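Side-chain contacts in thiol-activated cytolysin (Desulfobulbus propionicus, PDB 6NAL), which probably oligomerises on target membranes and perforates them with large beta-barrel pores, as other cholesterol-dependent cytolysins do: residues A209-E214 with V339-G344; V447-V452 with F468-A473. All coordinates share one frame; numbering follows the deposited sequence.

Contact 1 of 2, residues A209-E214 with V339-G344; sequences ADIFAE and VFLKDG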
ATOM      1  N   ALA A 209      15.928 -51.638  19.308  1.00 62.70           N
ATOM      2  CA  ALA A 209      17.230 -52.134  19.740  1.00 58.83           C
ATOM      3  C   ALA A 209      17.888 -53.005  18.681  1.00 48.83           C
ATOM      4  O   ALA A 209      19.125 -53.116  18.646  1.00 48.11           O
ATOM      5  CB  ALA A 209      17.087 -52.919  21.044  1.00 61.77           C
ATOM      6  N   ASP A 210      17.094 -53.606  17.796  1.00 50.51           N
ATOM      7  CA  ASP A 210      17.648 -54.442  16.722  1.00 56.01           C
ATOM      8  C   ASP A 210      18.661 -53.722  15.822  1.00 50.72           C
ATOM      9  O   ASP A 210      19.401 -54.383  15.085  1.00 54.53           O
ATOM     10  CB  ASP A 210      16.538 -55.003  15.809  1.00 50.61           C
ATOM     11  CG  ASP A 210      15.506 -55.873  16.558  1.00 72.72           C
ATOM     12  OD1 ASP A 210      15.510 -55.908  17.821  1.00 73.63           O
ATOM     13  OD2 ASP A 210      14.682 -56.519  15.864  1.00 77.50           O
ATOM     14  N   ILE A 211      18.690 -52.388  15.823  1.00 54.40           N
ATOM     15  CA  ILE A 211      19.720 -51.664  15.086  1.00 47.46           C
ATOM     16  C   ILE A 211      21.098 -51.841  15.701  1.00 49.62           C
ATOM     17  O   ILE A 211      22.108 -51.661  14.998  1.00 46.88           O
ATOM     18  CB  ILE A 211      19.369 -50.167  15.008  1.00 46.12           C
ATOM     19  CG1 ILE A 211      20.312 -49.415  14.080  1.00 50.13           C
ATOM     20  CG2 ILE A 211      19.411 -49.487  16.403  1.00 43.34           C
ATOM     21  CD1 ILE A 211      19.883 -49.411  12.649  1.00 49.22           C
ATOM     22  N   PHE A 212      21.179 -52.186  16.986  1.00 37.51           N
ATOM     23  CA  PHE A 212      22.483 -52.305  17.616  1.00 55.49           C
ATOM     24  C   PHE A 212      23.024 -53.737  17.548  1.00 48.50           C
ATOM     25  O   PHE A 212      22.280 -54.721  17.531  1.00 50.74           O
ATOM     26  CB  PHE A 212      22.386 -51.812  19.052  1.00 40.88           C
ATOM     27  CG  PHE A 212      21.908 -50.387  19.160  1.00 48.39           C
ATOM     28  CD1 PHE A 212      22.715 -49.346  18.746  1.00 48.98           C
ATOM     29  CD2 PHE A 212      20.639 -50.100  19.651  1.00 48.53           C
ATOM     30  CE1 PHE A 212      22.278 -48.021  18.851  1.00 51.05           C
ATOM     31  CE2 PHE A 212      20.178 -48.784  19.760  1.00 45.35           C
ATOM     32  CZ  PHE A 212      21.006 -47.737  19.380  1.00 41.13           C
ATOM     33  N   ALA A 213      24.342 -53.839  17.444  1.00 54.11           N
ATOM     34  CA  ALA A 213      24.995 -55.133  17.648  1.00 55.14           C
ATOM     35  C   ALA A 213      24.707 -55.670  19.051  1.00 50.85           C
ATOM     36  O   ALA A 213      24.493 -54.912  20.015  1.00 45.68           O
ATOM     37  CB  ALA A 213      26.507 -55.003  17.439  1.00 48.20           C
ATOM     38  N   GLU A 214      24.732 -57.000  19.162  1.00 62.75           N
ATOM     39  CA  GLU A 214      24.410 -57.653  20.429  1.00 69.13           C
ATOM     40  C   GLU A 214      25.347 -57.234  21.549  1.00 56.73           C
ATOM     41  O   GLU A 214      24.943 -57.244  22.718  1.00 49.71           O
ATOM     42  CB  GLU A 214      24.454 -59.165  20.261  1.00 68.30           C
ATOM     43  CG  GLU A 214      23.141 -59.776  19.773  1.00 82.60           C
ATOM     44  CD  GLU A 214      23.186 -61.294  19.713  1.00104.55           C
ATOM     45  OE1 GLU A 214      23.718 -61.825  18.708  1.00101.78           O
ATOM     46  OE2 GLU A 214      22.690 -61.946  20.667  1.00116.26           O
ATOM     47  N   VAL A 339      14.100 -39.619  11.634  1.00 32.02           N
ATOM     48  CA  VAL A 339      13.005 -40.096  12.452  1.00 37.45           C
ATOM     49  C   VAL A 339      13.586 -40.434  13.839  1.00 42.16           C
ATOM     50  O   VAL A 339      14.785 -40.706  13.975  1.00 40.13           O
ATOM     51  CB  VAL A 339      12.371 -41.267  11.668  1.00 49.40           C
ATOM     52  CG1 VAL A 339      13.106 -42.592  11.931  1.00 38.78           C
ATOM     53  CG2 VAL A 339      10.876 -41.323  11.872  1.00 52.71           C
ATOM     54  N   PHE A 340      12.773 -40.288  14.891  1.00 40.93           N
ATOM     55  CA  PHE A 340      13.200 -40.684  16.228  1.00 38.24           C
ATOM     56  C   PHE A 340      13.307 -42.209  16.301  1.00 49.85           C
ATOM     57  O   PHE A 340      12.453 -42.936  15.781  1.00 45.30           O
ATOM     58  CB  PHE A 340      12.239 -40.156  17.297  1.00 45.12           C
ATOM     59  CG  PHE A 340      12.359 -38.674  17.518  1.00 36.82           C
ATOM     60  CD1 PHE A 340      13.405 -38.151  18.278  1.00 34.97           C
ATOM     61  CD2 PHE A 340      11.432 -37.810  16.964  1.00 41.27           C
ATOM     62  CE1 PHE A 340      13.534 -36.765  18.479  1.00 39.82           C
ATOM     63  CE2 PHE A 340      11.541 -36.429  17.142  1.00 42.15           C
ATOM     64  CZ  PHE A 340      12.594 -35.891  17.891  1.00 40.73           C
ATOM     65  N   LEU A 341      14.373 -42.709  16.938  1.00 38.94           N
ATOM     66  CA  LEU A 341      14.601 -44.151  16.888  1.00 46.27           C
ATOM     67  C   LEU A 341      13.604 -44.896  17.758  1.00 48.85           C
ATOM     68  O   LEU A 341      13.130 -45.970  17.374  1.00 58.10           O
ATOM     69  CB  LEU A 341      16.031 -44.472  17.300  1.00 42.44           C
ATOM     70  CG  LEU A 341      16.387 -45.958  17.394  1.00 45.54           C
ATOM     71  CD1 LEU A 341      16.157 -46.711  16.081  1.00 45.00           C
ATOM     72  CD2 LEU A 341      17.828 -46.101  17.876  1.00 45.73           C
ATOM     73  N   LYS A 342      13.240 -44.315  18.898  1.00 46.87           N
ATOM     74  CA  LYS A 342      12.336 -44.953  19.858  1.00 55.02           C
ATOM     75  C   LYS A 342      11.040 -45.493  19.220  1.00 55.64           C
ATOM     76  O   LYS A 342      10.650 -46.644  19.444  1.00 53.50           O
ATOM     77  CB  LYS A 342      11.959 -43.945  20.921  1.00 54.38           C
ATOM     78  CG  LYS A 342      10.785 -44.381  21.898  1.00 55.76           C
ATOM     79  CD  LYS A 342      10.267 -43.196  22.730  1.00 51.68           C
ATOM     80  CE  LYS A 342       9.059 -43.640  23.591  1.00 63.88           C
ATOM     81  NZ  LYS A 342       8.540 -42.558  24.538  1.00 63.22           N
ATOM     82  N   ASP A 343      10.409 -44.718  18.341  1.00 59.13           N
ATOM     83  CA  ASP A 343       9.066 -45.057  17.831  1.00 55.75           C
ATOM     84  C   ASP A 343       8.896 -44.803  16.340  1.00 51.16           C
ATOM     85  O   ASP A 343       7.918 -45.285  15.767  1.00 53.63           O
ATOM     86  CB  ASP A 343       7.978 -44.272  18.596  1.00 50.67           C
ATOM     87  CG  ASP A 343       8.350 -42.770  18.859  1.00 66.56           C
ATOM     88  OD1 ASP A 343       9.219 -42.177  18.157  1.00 54.89           O
ATOM     89  OD2 ASP A 343       7.732 -42.179  19.797  1.00 73.91           O
ATOM     90  N   GLY A 344       9.804 -44.066  15.697  1.00 47.37           N
ATOM     91  CA  GLY A 344       9.692 -43.809  14.274  1.00 49.61           C
ATOM     92  C   GLY A 344       8.925 -42.558  13.902  1.00 50.15           C
ATOM     93  O   GLY A 344       8.553 -42.398  12.734  1.00 48.70           O
TER
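The Phe212 ring meets Leu341 obliquely, and its own neighbour Ile211 covers one of its faces. There the CG2 methyl of Ile211 sits over the ring centre, 3.4 Å above the plane, a CH-pi-like arrangement between the last residue of the short 3-10 segment and the residue after it. From across the contact Leu341 CD2 comes to 3.9 Å from Phe212 CZ, the two side chains reaching toward each other from opposite directions. The same methyl lies 4.0 Å from Ile211 CG2, so a single branch of Leu341 touches both residues. Leu341 holds its CG trans to the backbone N (chi1 176°), and the isobutyl group extends from the turn after strand 332-340 toward residues 209-214. Leu76 packs against both Ile211 and Phe212, Ile7 of helix 2-12 against Phe212, and Pro232 against Leu341, making a small apolar cluster between the N-terminal helix and the end of the strand. Backbone oxygens are held separately: Phe212 O by Arg4 and Leu341 O by Arg204. Across the two segments the contact is methyl and ring packing alone, with just 103 Å² buried; it depends on shape and exclusion of water rather than on directed bonds.

Contact 2 of 2, residues V447-V452 with F468-A473; sequences VGRALV and FSMTPA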
ATOM      1  N   VAL A 447     -11.415  18.083 -11.185  1.00 54.58           N
ATOM      2  CA  VAL A 447     -10.878  17.936  -9.836  1.00 44.19           C
ATOM      3  C   VAL A 447     -10.330  16.525  -9.687  1.00 40.07           C
ATOM      4  O   VAL A 447     -10.714  15.607 -10.399  1.00 47.61           O
ATOM      5  CB  VAL A 447     -11.921  18.202  -8.737  1.00 52.87           C
ATOM      6  CG1 VAL A 447     -12.235  19.681  -8.652  1.00 54.36           C
ATOM      7  CG2 VAL A 447     -13.153  17.362  -9.005  1.00 54.60           C
ATOM      8  N   GLY A 448      -9.381  16.374  -8.764  1.00 47.43           N
ATOM      9  CA  GLY A 448      -8.950  15.062  -8.314  1.00 42.23           C
ATOM     10  C   GLY A 448      -8.171  14.278  -9.332  1.00 40.86           C
ATOM     11  O   GLY A 448      -8.184  13.052  -9.306  1.00 54.28           O
ATOM     12  N   ARG A 449      -7.473  14.951 -10.223  1.00 45.94           N
ATOM     13  CA  ARG A 449      -6.690  14.248 -11.221  1.00 41.53           C
ATOM     14  C   ARG A 449      -5.309  13.898 -10.680  1.00 42.02           C
ATOM     15  O   ARG A 449      -4.821  14.452  -9.687  1.00 40.22           O
ATOM     16  CB  ARG A 449      -6.566  15.080 -12.502  1.00 43.27           C
ATOM     17  CG  ARG A 449      -7.901  15.411 -13.197  1.00 50.62           C
ATOM     18  CD  ARG A 449      -8.737  14.184 -13.437  1.00 65.40           C
ATOM     19  NE  ARG A 449      -9.561  14.190 -14.654  1.00 68.73           N
ATOM     20  CZ  ARG A 449     -10.822  14.628 -14.699  1.00 72.98           C
ATOM     21  NH1 ARG A 449     -11.401  15.147 -13.611  1.00 73.72           N
ATOM     22  NH2 ARG A 449     -11.519  14.565 -15.831  1.00 76.82           N
ATOM     23  N   ALA A 450      -4.683  12.954 -11.359  1.00 39.53           N
ATOM     24  CA  ALA A 450      -3.391  12.394 -11.008  1.00 43.60           C
ATOM     25  C   ALA A 450      -2.274  13.172 -11.669  1.00 41.76           C
ATOM     26  O   ALA A 450      -2.456  13.809 -12.710  1.00 48.30           O
ATOM     27  CB  ALA A 450      -3.312  10.959 -11.490  1.00 37.44           C
ATOM     28  N   LEU A 451      -1.112  13.109 -11.062  1.00 39.99           N
ATOM     29  CA  LEU A 451       0.087  13.670 -11.654  1.00 39.76           C
ATOM     30  C   LEU A 451       0.563  12.714 -12.739  1.00 51.26           C
ATOM     31  O   LEU A 451       0.932  11.573 -12.453  1.00 49.43           O
ATOM     32  CB  LEU A 451       1.166  13.864 -10.596  1.00 38.65           C
ATOM     33  CG  LEU A 451       2.436  14.540 -11.077  1.00 43.92           C
ATOM     34  CD1 LEU A 451       2.168  15.934 -11.576  1.00 43.64           C
ATOM     35  CD2 LEU A 451       3.432  14.548  -9.929  1.00 45.55           C
ATOM     36  N   VAL A 452       0.542  13.176 -13.977  1.00 55.61           N
ATOM     37  CA  VAL A 452       1.036  12.424 -15.125  1.00 47.76           C
ATOM     38  C   VAL A 452       2.211  13.214 -15.684  1.00 49.18           C
ATOM     39  O   VAL A 452       2.449  14.363 -15.274  1.00 50.89           O
ATOM     40  CB  VAL A 452      -0.083  12.226 -16.151  1.00 48.72           C
ATOM     41  CG1 VAL A 452      -1.307  11.531 -15.489  1.00 43.73           C
ATOM     42  CG2 VAL A 452      -0.486  13.558 -16.746  1.00 49.02           C
ATOM     43  N   PHE A 468     -12.473  23.937 -24.915  1.00 37.39           N
ATOM     44  CA  PHE A 468     -11.633  23.398 -23.861  1.00 36.67           C
ATOM     45  C   PHE A 468     -11.199  22.009 -24.257  1.00 46.22           C
ATOM     46  O   PHE A 468     -12.019  21.202 -24.704  1.00 52.67           O
ATOM     47  CB  PHE A 468     -12.387  23.314 -22.546  1.00 36.28           C
ATOM     48  CG  PHE A 468     -11.580  22.746 -21.393  1.00 40.78           C
ATOM     49  CD1 PHE A 468     -11.549  21.388 -21.146  1.00 41.42           C
ATOM     50  CD2 PHE A 468     -10.910  23.574 -20.524  1.00 43.85           C
ATOM     51  CE1 PHE A 468     -10.852  20.869 -20.055  1.00 40.23           C
ATOM     52  CE2 PHE A 468     -10.199  23.061 -19.438  1.00 32.19           C
ATOM     53  CZ  PHE A 468     -10.185  21.723 -19.196  1.00 35.47           C
ATOM     54  N   SER A 469      -9.923  21.735 -24.082  1.00 43.70           N
ATOM     55  CA  SER A 469      -9.414  20.407 -24.338  1.00 50.01           C
ATOM     56  C   SER A 469      -8.307  20.188 -23.332  1.00 40.06           C
ATOM     57  O   SER A 469      -7.489  21.084 -23.079  1.00 40.12           O
ATOM     58  CB  SER A 469      -8.900  20.239 -25.769  1.00 48.76           C
ATOM     59  OG  SER A 469      -7.500  20.467 -25.821  1.00 60.83           O
HETATM   60  N   MSE A 470      -8.340  19.017 -22.724  1.00 42.91           N
HETATM   61  CA  MSE A 470      -7.317  18.613 -21.789  1.00 46.13           C
HETATM   62  C   MSE A 470      -6.728  17.302 -22.300  1.00 38.38           C
HETATM   63  O   MSE A 470      -7.471  16.448 -22.758  1.00 47.94           O
HETATM   64  CB  MSE A 470      -7.875  18.424 -20.404  1.00 44.36           C
HETATM   65  CG  MSE A 470      -6.817  17.913 -19.471  1.00 46.56           C
HETATM   66 SE   MSE A 470      -7.470  17.994 -17.692  0.59 56.00          SE
HETATM   67  CE  MSE A 470      -8.643  16.447 -17.678  1.00 59.55           C
ATOM     68  N   THR A 471      -5.417  17.150 -22.202  1.00 45.43           N
ATOM     69  CA  THR A 471      -4.709  15.960 -22.639  1.00 50.35           C
ATOM     70  C   THR A 471      -3.758  15.571 -21.522  1.00 46.50           C
ATOM     71  O   THR A 471      -2.869  16.376 -21.165  1.00 59.38           O
ATOM     72  CB  THR A 471      -3.951  16.241 -23.926  1.00 50.57           C
ATOM     73  OG1 THR A 471      -4.876  16.650 -24.945  1.00 55.28           O
ATOM     74  CG2 THR A 471      -3.226  15.046 -24.340  1.00 45.16           C
ATOM     75  N   PRO A 472      -3.871  14.359 -20.965  1.00 54.02           N
ATOM     76  CA  PRO A 472      -4.854  13.306 -21.261  1.00 55.36           C
ATOM     77  C   PRO A 472      -6.214  13.699 -20.729  1.00 61.21           C
ATOM     78  O   PRO A 472      -6.272  14.442 -19.762  1.00 62.90           O
ATOM     79  CB  PRO A 472      -4.293  12.075 -20.536  1.00 60.89           C
ATOM     80  CG  PRO A 472      -3.417  12.614 -19.470  1.00 61.94           C
ATOM     81  CD  PRO A 472      -2.851  13.909 -20.003  1.00 55.76           C
ATOM     82  N   ALA A 473      -7.293  13.243 -21.358  1.00 65.68           N
ATOM     83  CA  ALA A 473      -8.643  13.577 -20.901  1.00 73.18           C
ATOM     84  C   ALA A 473      -9.053  12.589 -19.810  1.00 87.19           C
ATOM     85  O   ALA A 473      -9.873  11.690 -19.998  1.00 97.46           O
ATOM     86  CB  ALA A 473      -9.619  13.579 -22.070  1.00 71.80           C
TER
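A G1 beta bulge, in which Gly448 and Arg449 both face Ile425, marks the corner where the chain leaves the four-stranded sheet of the C-terminal beta-sandwich; from the bulge onward, Arg449 and Val452 pack on the end of the final strand, 465-471, of the other sheet and on Pro472 just after it. Positive phi at Gly448 (70°) suits this turn. Arg449 and Met470, a selenomethionine in the crystal, cross at an angle: the CE methyl is 3.9 Å from Arg449 NE and equally far from NH2, approaching the guanidinium obliquely. Met470 runs extended through chi1 and chi2, then bends at chi3 (77°), which turns CE toward the arginine. The arginine chain is itself bent, at chi2 and chi3, and NH1 makes a weak hydrogen bond of 3.3 Å to Val447 O, which lies at the guanidinium edge in its plane. Farther along, Val452 CG2 rests 4.0 Å from Pro472 CD and 4.1 Å from Pro472 CG; the valine and the proline pass side by side, pointing opposite ways, and a cis peptide precedes this proline. The last residue, Asp474, touches both Arg449 and Val452. Arg449 NE is buried without a polar partner in the model; what meets it is a methyl set obliquely against the cation, an apolar contact that would probably leave NE poorly solvated.

Overall arrangement
Contacts 1 and 2 lie on opposite sides of the chain's centre in this elongated molecule, their centres about 39 and 40 Å from it. Those centres are 76 Å apart and their nearest atoms about 57 Å, so neither can touch the other. Along the sequence they follow in series: contact 1 closes a span of 124 intervening residues in the main cytolysin region, whereas contact 2 spans a short hairpin-containing excursion at the C terminus. Contact 1 is fully buried and apolar; contact 2 is partly buried and mixes a cation with apolar groups. Within segment 447-452, Val447 packs on Tyr148 of the second subunit, while no other chain reaches the segments of contact 1.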